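PDB 3LOT: uncharacterized protein from Archaeoglobus fulgidus, which probably cleaves 3-keto-5-aminohexanoate or a related beta-keto acid as a zinc-dependent TIM-barrel enzyme of the BKACE family. Local coordinates for residues D[105-110]-D[307-313]; D[6-10]-D[299-304]. All blocks are in the same frame, centred on the assembly; numbering follows the deposited sequence.

Overall arrangement
Both contacts fasten the C-terminal part of the chain onto the barrel. In contact 2 the helix 297-304 lies against the N-terminal strand 7-13; in contact 1 the tail that follows this helix, residues 307-313, runs along 105-110, the end of helix 103-107 and the turn that leads into strand 111-115. Their centres are about 18 Å apart, and they meet directly: Glu110 OE1 of contact 1 forms a salt bridge of 2.9 Å with Arg301 NH2 of the contact 2 helix. Neither contact contains a zinc ligand, the metal being held by His50, His52 and Glu262. The side chain of Pro109 is about 13 Å from the zinc, and that of Ile9 about 10 Å from the side chain of His50.

Contact 1. Residues D[105-110]-D[307-313]; sequences PALKPE and KGKERVN
Glu110 and Gly308 meet through a short but bent bond: Gly308 N donates to Glu110 OE2 (2.7 Å) on its anti side, 34° out of the carboxylate plane. Glu110 OE1 pairs with Arg301, so both carboxylate oxygens are engaged. With an alanine in place of Glu110, Gly308 N would probably lose its acceptor and Arg301 one of its carboxylate partners. A water bridges Glu110 O and Lys307 N. With its chain extended beyond CG, Lys307 reaches back alongside 105-110, past Glu110, until NZ meets Lys108 O (2.9 Å) from above the carbonyl plane; NZ also bonds Asp168 O. Lys108 O also takes a CA-H...O contact from Val312 CA (3.4 Å), whose CG1 packs on Glu110 CG. At the end of helix 103-107, Asn313 N donates to Leu107 O (2.8 Å) and Asn313 ND2 to Ala106 O (3.1 Å), the latter shared with Arg69. Lys108, at positive phi just past the helix, bends at chi4 (51°) and returns NZ to Pro105 O on a lone pair, with Asn167 as second partner. The C-terminal tail thus supplies donors for the helix's last carbonyls, ahead of TIM-barrel strand 111-115; Leu107 and Val312 pack on helix 65-78, Pro109 and Glu110 on barrel strand 82-85.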
# COMPACT_ATOMS: atom_id res chain seq x y z
N PRO D 105 -24.18 14.10 -28.95
CA PRO D 105 -25.51 14.47 -29.42
C PRO D 105 -25.79 14.07 -30.88
O PRO D 105 -26.94 13.77 -31.23
CB PRO D 105 -25.52 15.99 -29.26
CG PRO D 105 -24.09 16.37 -29.17
CD PRO D 105 -23.48 15.27 -28.41
N ALA D 106 -24.75 14.04 -31.71
CA ALA D 106 -24.90 13.56 -33.09
C ALA D 106 -25.26 12.07 -33.16
O ALA D 106 -26.20 11.68 -33.87
CB ALA D 106 -23.65 13.87 -33.89
N LEU D 107 -24.50 11.24 -32.45
CA LEU D 107 -24.66 9.78 -32.54
C LEU D 107 -25.47 9.15 -31.41
O LEU D 107 -25.95 8.03 -31.57
CB LEU D 107 -23.30 9.07 -32.66
CG LEU D 107 -22.64 8.97 -34.05
CD1 LEU D 107 -22.37 10.30 -34.59
CD2 LEU D 107 -21.37 8.15 -33.98
N LYS D 108 -25.61 9.83 -30.28
CA LYS D 108 -26.25 9.25 -29.08
C LYS D 108 -25.84 7.81 -28.82
O LYS D 108 -26.66 6.90 -28.83
CB LYS D 108 -27.78 9.38 -29.20
CG LYS D 108 -28.26 10.78 -29.42
CD LYS D 108 -29.76 10.80 -29.63
CE LYS D 108 -30.38 12.13 -29.34
NZ LYS D 108 -29.68 13.24 -30.04
N PRO D 109 -24.53 7.57 -28.64
CA PRO D 109 -24.07 6.22 -28.43
C PRO D 109 -24.46 5.71 -27.05
O PRO D 109 -24.83 6.48 -26.16
CB PRO D 109 -22.52 6.34 -28.51
CG PRO D 109 -22.24 7.76 -28.08
CD PRO D 109 -23.44 8.56 -28.54
N GLU D 110 -24.36 4.40 -26.88
CA GLU D 110 -24.65 3.75 -25.61
C GLU D 110 -23.65 4.13 -24.53
O GLU D 110 -24.01 4.20 -23.36
CB GLU D 110 -24.64 2.23 -25.76
CG GLU D 110 -25.75 1.61 -26.67
CD GLU D 110 -25.78 0.10 -26.57
OE1 GLU D 110 -25.02 -0.56 -27.32
OE2 GLU D 110 -26.53 -0.45 -25.73
N LYS D 307 -28.27 1.29 -22.90
CA LYS D 307 -29.65 1.48 -23.40
C LYS D 307 -30.12 0.50 -24.46
O LYS D 307 -31.36 0.26 -24.62
CB LYS D 307 -29.87 2.91 -23.85
CG LYS D 307 -29.18 3.35 -25.14
CD LYS D 307 -29.25 4.84 -25.28
CE LYS D 307 -28.34 5.35 -26.38
NZ LYS D 307 -28.48 6.82 -26.53
N GLY D 308 -29.18 -0.11 -25.18
CA GLY D 308 -29.54 -1.06 -26.23
C GLY D 308 -28.98 -0.69 -27.59
O GLY D 308 -28.83 0.50 -27.91
N LYS D 309 -28.69 -1.70 -28.41
CA LYS D 309 -27.95 -1.50 -29.68
C LYS D 309 -28.70 -0.64 -30.67
O LYS D 309 -28.11 0.09 -31.47
CB LYS D 309 -27.56 -2.86 -30.34
CG LYS D 309 -28.69 -3.68 -30.96
CD LYS D 309 -28.23 -5.11 -31.32
CE LYS D 309 -29.41 -6.03 -31.71
NZ LYS D 309 -29.15 -7.53 -31.55
N GLU D 310 -30.02 -0.73 -30.61
CA GLU D 310 -30.87 0.01 -31.54
C GLU D 310 -31.40 1.35 -31.01
O GLU D 310 -32.13 2.02 -31.70
CB GLU D 310 -32.09 -0.85 -31.92
CG GLU D 310 -31.78 -2.09 -32.73
CD GLU D 310 -31.25 -1.77 -34.10
OE1 GLU D 310 -31.24 -0.58 -34.54
OE2 GLU D 310 -30.80 -2.72 -34.74
N ARG D 311 -31.05 1.71 -29.78
CA ARG D 311 -31.49 3.02 -29.23
C ARG D 311 -30.45 4.14 -29.47
O ARG D 311 -30.53 5.23 -28.89
CB ARG D 311 -31.89 2.88 -27.75
CG ARG D 311 -33.31 2.31 -27.62
CD ARG D 311 -33.74 1.94 -26.19
NE ARG D 311 -35.03 1.24 -26.21
CZ ARG D 311 -36.23 1.84 -26.23
NH1 ARG D 311 -36.33 3.17 -26.21
NH2 ARG D 311 -37.35 1.12 -26.24
N VAL D 312 -29.51 3.86 -30.37
CA VAL D 312 -28.49 4.83 -30.75
C VAL D 312 -29.03 5.61 -31.96
O VAL D 312 -30.05 5.21 -32.57
CB VAL D 312 -27.10 4.12 -31.02
CG1 VAL D 312 -26.66 3.37 -29.81
CG2 VAL D 312 -27.15 3.16 -32.22
N ASN D 313 -28.35 6.70 -32.30
CA ASN D 313 -28.71 7.54 -33.46
C ASN D 313 -27.76 7.26 -34.67
O ASN D 313 -27.20 8.19 -35.27
CB ASN D 313 -28.58 9.00 -33.04
CG ASN D 313 -29.56 9.90 -33.71
OD1 ASN D 313 -30.60 9.47 -34.18
ND2 ASN D 313 -29.24 11.21 -33.73
O HOH W 1 -26.55 3.59 -22.67

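Contact 2. Residues D[6-10]-D[299-304]; sequences DVVIV and EVREIL
Val7 and Ile9, two residues apart at the start of strand 7-13, both point toward the helix 297-304 and meet it through apolar side chains. Val7 makes the looser contact. Its CG1, anti to the backbone N (chi1 178°), lies 4.2 Å from Ile303 CD1 and equally far from Glu299 OE1, the valine and glutamate side chains crossing at about a right angle. The Glu299 carboxylate has its polar partners elsewhere: OE1 accepts from Thr296 N and forms a salt bridge with Arg293. Val8 turns the other way, onto strand 256-259. Ile9 then carries most of the contact, spreading its branches over successive turns of the helix. Its CG2 touches Val300 CG2 at 3.7 Å, the two side chains meeting at a slant. The longer branch, fully extended at chi2 (179°), brings CD1 up against both Ile303 and Leu304, 3.8 Å from Ile303 CG2 and 4.0 Å from Leu304 CG; both pairs meet tip to tip. Val10, like Val8, faces strand 256-259. Strand 7-13 pairs in parallel with strands 48-54, 256-259 and 293-294, and Ile9 N bonds Asp256 OD1. Helix 297-304 lies across the end of the TIM barrel where the strands begin: Ile9 points inward to Arg198 of strand 197-203, which Leu304 also touches, while Val300 rests on Val82 of strand 82-85.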
# COMPACT_ATOMS: atom_id res chain seq x y z
N ASP D 6 -17.40 -14.38 -12.63
CA ASP D 6 -16.60 -15.11 -13.60
C ASP D 6 -16.76 -14.59 -15.05
O ASP D 6 -16.28 -15.21 -15.98
CB ASP D 6 -16.96 -16.60 -13.53
CG ASP D 6 -18.28 -16.92 -14.20
OD1 ASP D 6 -19.31 -16.30 -13.82
OD2 ASP D 6 -18.27 -17.78 -15.14
N VAL D 7 -17.46 -13.46 -15.22
CA VAL D 7 -17.62 -12.85 -16.52
C VAL D 7 -16.81 -11.54 -16.57
O VAL D 7 -17.04 -10.64 -15.75
CB VAL D 7 -19.11 -12.56 -16.87
CG1 VAL D 7 -19.19 -11.85 -18.24
CG2 VAL D 7 -19.95 -13.85 -16.87
N VAL D 8 -15.92 -11.47 -17.56
CA VAL D 8 -14.99 -10.36 -17.75
C VAL D 8 -15.39 -9.65 -19.04
O VAL D 8 -15.51 -10.30 -20.10
CB VAL D 8 -13.51 -10.85 -17.87
CG1 VAL D 8 -12.54 -9.69 -18.19
CG2 VAL D 8 -13.09 -11.54 -16.63
N ILE D 9 -15.60 -8.33 -18.95
CA ILE D 9 -15.76 -7.47 -20.14
C ILE D 9 -14.38 -7.23 -20.77
O ILE D 9 -13.51 -6.66 -20.14
CB ILE D 9 -16.44 -6.12 -19.82
CG1 ILE D 9 -17.81 -6.35 -19.18
CG2 ILE D 9 -16.54 -5.24 -21.10
CD1 ILE D 9 -18.58 -5.04 -18.79
N VAL D 10 -14.15 -7.75 -21.97
CA VAL D 10 -12.99 -7.42 -22.77
C VAL D 10 -13.34 -6.33 -23.82
O VAL D 10 -14.21 -6.56 -24.72
CB VAL D 10 -12.45 -8.65 -23.47
CG1 VAL D 10 -11.10 -8.30 -24.19
CG2 VAL D 10 -12.17 -9.80 -22.44
N GLU D 299 -24.45 -9.04 -22.55
CA GLU D 299 -23.98 -9.11 -21.16
C GLU D 299 -23.31 -7.79 -20.74
O GLU D 299 -23.55 -7.30 -19.65
CB GLU D 299 -23.02 -10.30 -21.00
CG GLU D 299 -23.78 -11.60 -20.98
CD GLU D 299 -22.92 -12.87 -21.03
OE1 GLU D 299 -21.74 -12.81 -21.41
OE2 GLU D 299 -23.44 -13.95 -20.69
N VAL D 300 -22.52 -7.21 -21.63
CA VAL D 300 -21.93 -5.92 -21.39
C VAL D 300 -23.05 -4.89 -21.11
O VAL D 300 -23.01 -4.10 -20.14
CB VAL D 300 -21.04 -5.46 -22.58
CG1 VAL D 300 -20.74 -3.92 -22.45
CG2 VAL D 300 -19.71 -6.32 -22.65
N ARG D 301 -24.07 -4.89 -21.96
CA ARG D 301 -25.19 -3.98 -21.78
C ARG D 301 -25.86 -4.15 -20.39
O ARG D 301 -26.22 -3.16 -19.74
CB ARG D 301 -26.20 -4.17 -22.91
CG ARG D 301 -25.71 -3.62 -24.23
CD ARG D 301 -26.75 -3.75 -25.39
NE ARG D 301 -26.10 -3.17 -26.56
CZ ARG D 301 -25.41 -3.84 -27.47
NH1 ARG D 301 -25.39 -5.16 -27.50
NH2 ARG D 301 -24.83 -3.17 -28.45
N GLU D 302 -26.02 -5.39 -19.94
CA GLU D 302 -26.71 -5.64 -18.67
C GLU D 302 -25.78 -5.28 -17.52
O GLU D 302 -26.22 -4.73 -16.51
CB GLU D 302 -27.19 -7.11 -18.59
CG GLU D 302 -28.04 -7.46 -17.36
CD GLU D 302 -27.22 -7.70 -16.08
OE1 GLU D 302 -26.02 -8.08 -16.20
OE2 GLU D 302 -27.74 -7.48 -14.96
N ILE D 303 -24.50 -5.58 -17.67
CA ILE D 303 -23.53 -5.28 -16.63
C ILE D 303 -23.40 -3.78 -16.43
O ILE D 303 -23.48 -3.33 -15.30
CB ILE D 303 -22.14 -5.88 -16.92
CG1 ILE D 303 -22.19 -7.41 -16.83
CG2 ILE D 303 -21.11 -5.29 -15.97
CD1 ILE D 303 -20.93 -8.11 -17.35
N LEU D 304 -23.25 -3.00 -17.49
CA LEU D 304 -23.09 -1.53 -17.37
C LEU D 304 -24.42 -0.73 -17.41
O LEU D 304 -24.41 0.49 -17.25
CB LEU D 304 -22.18 -1.05 -18.47
CG LEU D 304 -20.83 -1.75 -18.48
CD1 LEU D 304 -19.98 -1.23 -19.66
CD2 LEU D 304 -20.13 -1.52 -17.15